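PDB 6TZ0: RNA-dependent RNA Polymerase from Bombyx mori cytoplasmic polyhedrosis virus, which catalyses RNA-directed RNA synthesis, making plus strands by conservative transcription and probably complementary minus strands during genome replication. Local coordinates for residues E25-T30 with L832-L837; I546-M551 with D680-I685. One frame throughout, in Å; residues are numbered along the deposited sequence.

Contact 1 (E25-T30 with L832-L837); sequences EIEHLT and LPLAWL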
loop_
_atom_site.group_PDB
_atom_site.type_symbol
_atom_site.label_atom_id
_atom_site.label_comp_id
_atom_site.label_asym_id
_atom_site.label_seq_id
_atom_site.Cartn_x
_atom_site.Cartn_y
_atom_site.Cartn_z
ATOM N N GLU A 25 8.243 38.805 -28.867
ATOM C CA GLU A 25 8.078 37.916 -30.011
ATOM C C GLU A 25 7.787 36.484 -29.570
ATOM O O GLU A 25 6.894 35.826 -30.122
ATOM C CB GLU A 25 9.340 37.979 -30.865
ATOM C CG GLU A 25 9.268 37.251 -32.172
ATOM C CD GLU A 25 10.537 37.425 -32.981
ATOM O OE1 GLU A 25 11.493 38.040 -32.464
ATOM O OE2 GLU A 25 10.576 36.966 -34.140
ATOM N N ILE A 26 8.529 35.991 -28.574
ATOM C CA ILE A 26 8.277 34.669 -28.009
ATOM C C ILE A 26 6.926 34.634 -27.315
ATOM O O ILE A 26 6.195 33.638 -27.403
ATOM C CB ILE A 26 9.427 34.280 -27.060
ATOM C CG1 ILE A 26 10.720 34.148 -27.846
ATOM C CG2 ILE A 26 9.149 32.982 -26.318
ATOM C CD1 ILE A 26 10.665 33.073 -28.905
ATOM N N GLU A 27 6.561 35.733 -26.649
ATOM C CA GLU A 27 5.258 35.837 -25.999
ATOM C C GLU A 27 4.123 35.732 -27.013
ATOM O O GLU A 27 3.170 34.968 -26.814
ATOM C CB GLU A 27 5.200 37.153 -25.226
ATOM C CG GLU A 27 3.987 37.331 -24.367
ATOM C CD GLU A 27 4.068 38.558 -23.486
ATOM O OE1 GLU A 27 5.060 39.308 -23.596
ATOM O OE2 GLU A 27 3.145 38.763 -22.668
ATOM N N HIS A 28 4.271 36.411 -28.154
ATOM C CA HIS A 28 3.276 36.363 -29.219
ATOM C C HIS A 28 3.175 34.977 -29.851
ATOM O O HIS A 28 2.068 34.467 -30.057
ATOM C CB HIS A 28 3.618 37.414 -30.273
ATOM C CG HIS A 28 2.688 37.426 -31.446
ATOM N ND1 HIS A 28 1.390 37.877 -31.362
ATOM C CD2 HIS A 28 2.879 37.064 -32.737
ATOM C CE1 HIS A 28 0.815 37.779 -32.547
ATOM N NE2 HIS A 28 1.698 37.290 -33.399
ATOM N N LEU A 29 4.310 34.342 -30.151
ATOM C CA LEU A 29 4.254 33.052 -30.835
ATOM C C LEU A 29 3.777 31.928 -29.921
ATOM O O LEU A 29 3.013 31.054 -30.353
ATOM C CB LEU A 29 5.611 32.718 -31.440
ATOM C CG LEU A 29 5.914 33.560 -32.671
ATOM C CD1 LEU A 29 7.305 33.282 -33.154
ATOM C CD2 LEU A 29 4.909 33.244 -33.755
ATOM N N THR A 30 4.197 31.926 -28.655
ATOM C CA THR A 30 3.698 30.908 -27.739
ATOM C C THR A 30 2.239 31.147 -27.373
ATOM O O THR A 30 1.505 30.185 -27.120
ATOM C CB THR A 30 4.576 30.851 -26.491
ATOM O OG1 THR A 30 4.639 32.147 -25.891
ATOM C CG2 THR A 30 5.977 30.380 -26.850
ATOM N N LEU A 832 -1.994 34.474 -19.536
ATOM C CA LEU A 832 -1.029 35.108 -18.659
ATOM C C LEU A 832 0.259 35.426 -19.415
ATOM O O LEU A 832 0.599 34.742 -20.382
ATOM C CB LEU A 832 -0.765 34.210 -17.450
ATOM C CG LEU A 832 -0.471 32.716 -17.611
ATOM C CD1 LEU A 832 1.003 32.399 -17.829
ATOM C CD2 LEU A 832 -1.004 31.979 -16.396
ATOM N N PRO A 833 0.964 36.490 -19.031
ATOM C CA PRO A 833 2.228 36.809 -19.700
ATOM C C PRO A 833 3.321 35.830 -19.308
ATOM O O PRO A 833 3.212 35.090 -18.329
ATOM C CB PRO A 833 2.545 38.222 -19.203
ATOM C CG PRO A 833 1.864 38.312 -17.892
ATOM C CD PRO A 833 0.606 37.514 -18.032
ATOM N N LEU A 834 4.401 35.839 -20.095
ATOM C CA LEU A 834 5.511 34.938 -19.815
ATOM C C LEU A 834 6.311 35.352 -18.591
ATOM O O LEU A 834 7.090 34.544 -18.081
ATOM C CB LEU A 834 6.460 34.835 -21.007
ATOM C CG LEU A 834 5.986 34.117 -22.256
ATOM C CD1 LEU A 834 7.106 34.101 -23.258
ATOM C CD2 LEU A 834 5.564 32.725 -21.906
ATOM N N ALA A 835 6.137 36.580 -18.101
ATOM C CA ALA A 835 6.826 36.992 -16.887
ATOM C C ALA A 835 6.268 36.315 -15.644
ATOM O O ALA A 835 6.932 36.323 -14.607
ATOM C CB ALA A 835 6.755 38.508 -16.726
ATOM N N TRP A 836 5.077 35.719 -15.733
ATOM C CA TRP A 836 4.503 34.996 -14.604
ATOM C C TRP A 836 5.281 33.723 -14.290
ATOM O O TRP A 836 5.234 33.234 -13.157
ATOM C CB TRP A 836 3.043 34.657 -14.901
ATOM C CG TRP A 836 2.350 33.996 -13.773
ATOM C CD1 TRP A 836 1.853 34.587 -12.653
ATOM C CD2 TRP A 836 2.169 32.592 -13.600
ATOM N NE1 TRP A 836 1.320 33.641 -11.818
ATOM C CE2 TRP A 836 1.512 32.405 -12.374
ATOM C CE3 TRP A 836 2.495 31.474 -14.369
ATOM C CZ2 TRP A 836 1.163 31.146 -11.903
ATOM C CZ3 TRP A 836 2.146 30.231 -13.906
ATOM C CH2 TRP A 836 1.487 30.074 -12.685
ATOM N N LEU A 837 6.010 33.183 -15.270
ATOM C CA LEU A 837 6.795 31.972 -15.060
ATOM C C LEU A 837 7.944 32.164 -14.082
ATOM O O LEU A 837 8.439 31.181 -13.530
ATOM C CB LEU A 837 7.360 31.470 -16.388
ATOM C CG LEU A 837 6.386 30.893 -17.408
ATOM C CD1 LEU A 837 7.093 30.626 -18.721
ATOM C CD2 LEU A 837 5.797 29.619 -16.868
#
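L834 meets I26, E27 and T30 on one flank of helix 20-35, and its CD1 does nearly all the touching. CD1 of L834 lies 3.7 Å from CA of E27, so part of what it packs on is the helix backbone itself. CD1 of L834 also comes within 3.8 Å of CG2 of I26, where the two side chains cross at about a right angle. Both L834 methyls graze OG1 of T30, CD1 and CD2 each standing 4.1 Å away. With CG anti to the carbonyl carbon (chi1 -70°) and an extended second torsion, L834 reaches straight out from the 3-10 turn that it begins.

E27 works differently. CG of E27 is anti to the backbone N (chi1 -173°) and the chain stays stretched beyond it, running alongside P833 until OE2 of E27 lies 3.6 Å from CB of P833. This carboxylate also forms a long, weak ion pair with R790, whose NE is hydrogen-bonded to the carbonyl of L832.

T30 turns its hydroxyl back on its own helix: OG1 donates to O of I26 at 2.6 Å, while T30 N reaches that same oxygen from the opposite face. A polar group is thus paired beside apolar neighbours, among them F783 and A786 of helix 774-786. The arrangement is that of a leucine at the start of a 3-10 segment set against a helix flank, here joining helix 20-35 to the connection after strand 827-831.

Contact 2 (I546-M551 with D680-I685); sequences IDVAGM and DDIMEI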
loop_
_atom_site.group_PDB
_atom_site.type_symbol
_atom_site.label_atom_id
_atom_site.label_comp_id
_atom_site.label_asym_id
_atom_site.label_seq_id
_atom_site.Cartn_x
_atom_site.Cartn_y
_atom_site.Cartn_z
ATOM N N ILE A 546 20.096 -9.961 -6.509
ATOM C CA ILE A 546 19.221 -11.109 -6.719
ATOM C C ILE A 546 17.764 -10.653 -6.747
ATOM O O ILE A 546 17.329 -9.837 -5.924
ATOM C CB ILE A 546 19.493 -12.183 -5.648
ATOM C CG1 ILE A 546 18.604 -13.413 -5.834
ATOM C CG2 ILE A 546 19.445 -11.622 -4.239
ATOM C CD1 ILE A 546 18.931 -14.191 -7.055
ATOM N N ASP A 547 17.022 -11.132 -7.741
ATOM C CA ASP A 547 15.668 -10.665 -8.014
ATOM C C ASP A 547 14.709 -11.840 -7.918
ATOM O O ASP A 547 14.902 -12.858 -8.589
ATOM C CB ASP A 547 15.587 -10.022 -9.398
ATOM C CG ASP A 547 14.317 -9.219 -9.604
ATOM O OD1 ASP A 547 13.499 -9.113 -8.666
ATOM O OD2 ASP A 547 14.134 -8.690 -10.717
ATOM N N VAL A 548 13.671 -11.687 -7.103
ATOM C CA VAL A 548 12.621 -12.687 -6.962
ATOM C C VAL A 548 11.444 -12.250 -7.817
ATOM O O VAL A 548 10.812 -11.226 -7.538
ATOM C CB VAL A 548 12.200 -12.860 -5.496
ATOM C CG1 VAL A 548 11.090 -13.886 -5.394
ATOM C CG2 VAL A 548 13.389 -13.246 -4.641
ATOM N N ALA A 549 11.144 -13.023 -8.853
ATOM C CA ALA A 549 10.097 -12.662 -9.800
ATOM C C ALA A 549 8.732 -12.949 -9.188
ATOM O O ALA A 549 8.378 -14.109 -8.971
ATOM C CB ALA A 549 10.279 -13.430 -11.104
ATOM N N GLY A 550 7.964 -11.894 -8.917
ATOM C CA GLY A 550 6.586 -12.042 -8.494
ATOM C C GLY A 550 6.424 -12.610 -7.102
ATOM O O GLY A 550 5.985 -13.751 -6.944
ATOM N N MET A 551 6.781 -11.829 -6.085
ATOM C CA MET A 551 6.876 -12.393 -4.745
ATOM C C MET A 551 5.515 -12.504 -4.066
ATOM O O MET A 551 5.265 -13.479 -3.353
ATOM C CB MET A 551 7.837 -11.567 -3.894
ATOM C CG MET A 551 8.197 -12.232 -2.582
ATOM S SD MET A 551 9.478 -11.402 -1.639
ATOM C CE MET A 551 9.587 -12.490 -0.222
ATOM N N ASP A 680 10.953 -7.658 -1.591
ATOM C CA ASP A 680 11.139 -8.084 -2.981
ATOM C C ASP A 680 12.443 -7.548 -3.592
ATOM O O ASP A 680 12.800 -7.947 -4.704
ATOM C CB ASP A 680 9.944 -7.704 -3.877
ATOM C CG ASP A 680 9.794 -8.612 -5.082
ATOM O OD1 ASP A 680 10.525 -9.615 -5.166
ATOM O OD2 ASP A 680 8.952 -8.313 -5.951
ATOM N N ASP A 681 13.188 -6.693 -2.890
ATOM C CA ASP A 681 14.490 -6.195 -3.327
ATOM C C ASP A 681 15.545 -6.642 -2.332
ATOM O O ASP A 681 15.593 -6.134 -1.210
ATOM C CB ASP A 681 14.507 -4.673 -3.446
ATOM C CG ASP A 681 13.907 -4.181 -4.730
ATOM O OD1 ASP A 681 14.013 -4.891 -5.750
ATOM O OD2 ASP A 681 13.334 -3.072 -4.726
ATOM N N ILE A 682 16.401 -7.565 -2.747
ATOM C CA ILE A 682 17.518 -8.028 -1.939
ATOM C C ILE A 682 18.788 -7.513 -2.600
ATOM O O ILE A 682 18.892 -7.505 -3.830
ATOM C CB ILE A 682 17.549 -9.568 -1.813
ATOM C CG1 ILE A 682 16.201 -10.133 -1.379
ATOM C CG2 ILE A 682 18.595 -10.027 -0.814
ATOM C CD1 ILE A 682 15.378 -10.701 -2.519
ATOM N N MET A 683 19.741 -7.060 -1.792
ATOM C CA MET A 683 21.041 -6.614 -2.288
ATOM C C MET A 683 22.134 -7.269 -1.454
ATOM O O MET A 683 22.397 -6.834 -0.334
ATOM C CB MET A 683 21.150 -5.101 -2.230
ATOM C CG MET A 683 22.437 -4.580 -2.790
ATOM S SD MET A 683 22.580 -2.800 -2.679
ATOM C CE MET A 683 22.925 -2.601 -0.943
ATOM N N GLU A 684 22.788 -8.285 -1.999
ATOM C CA GLU A 684 23.820 -9.027 -1.290
ATOM C C GLU A 684 25.202 -8.610 -1.767
ATOM O O GLU A 684 25.441 -8.475 -2.968
ATOM C CB GLU A 684 23.636 -10.527 -1.496
ATOM C CG GLU A 684 22.373 -11.065 -0.881
ATOM C CD GLU A 684 22.153 -12.516 -1.210
ATOM O OE1 GLU A 684 22.891 -13.051 -2.059
ATOM O OE2 GLU A 684 21.245 -13.131 -0.619
ATOM N N ILE A 685 26.112 -8.415 -0.821
ATOM C CA ILE A 685 27.499 -8.073 -1.114
ATOM C C ILE A 685 28.394 -9.100 -0.434
ATOM O O ILE A 685 28.375 -9.232 0.795
ATOM C CB ILE A 685 27.845 -6.650 -0.652
ATOM C CG1 ILE A 685 26.996 -5.626 -1.399
ATOM C CG2 ILE A 685 29.289 -6.352 -0.924
ATOM C CD1 ILE A 685 27.048 -4.255 -0.810
#
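The carboxylate of D680 has CB of M551 lying over one of its faces, 3.6 Å from OD1, while the carbonyl oxygen of V548 approaches OD1 at 2.9 Å from the side of the group. The latter pair is two acceptors and no hydrogen bond. Its closeness is at most consistent with both residues binding one magnesium ion in another structure of this protein, V548 presumably through this carbonyl. The flat end of D547 keeps more distance, its OD1 lying 4.6 Å from OD1 of D680 and 5.2 Å from OD1 of D681. All three aspartates bind a further magnesium there, a spacing consistent with a metal site whose ions are absent from this model.

Away from the acids the contact is apolar. I546 and I682 lie side by side and point the same way, CG2 of I546 resting 3.7 Å from CB of I682. With CG1 of I546 anti to the backbone N (chi1 -180°), CG2 falls between the backbone N and the carbonyl carbon; this brings CG2 of I546 to I682 and to 4.2 Å from CD of E684. CG2 of V548 adds a looser touch, 3.9 Å from CD1 of I682. L652 and V656 of helix 644-665 cover I682 and E684 from beyond the two segments.

Antiparallel strands 541-548 and 682-687 so present their acids at neighbouring ends: the DxxxxD sequence of motif A beside the Gly-Asp-Asp turn of motif C, the hallmark of the palm catalytic centre of RNA-dependent RNA polymerases.

Overall arrangement
Both contacts are largely buried, yet they lie on opposite sides of the chain's centre, with their own centres about 50 Å apart, and share no helix or strand. Contact 1 joins residues some 800 positions apart, a helix near the start of the chain and a 3-10 segment, and depends on one leucine fitted to a helix flank. Contact 2 falls within the stretch of chain between those segments and brings together two strands of one antiparallel sheet. Its isoleucine and valine packing resembles the apolar chemistry of contact 1, but its aspartates belong to the magnesium site and G550 to the UTP site. The side chain of T30 in contact 1 lies about 10 Å from that of R791, which binds ATP in another structure of this protein.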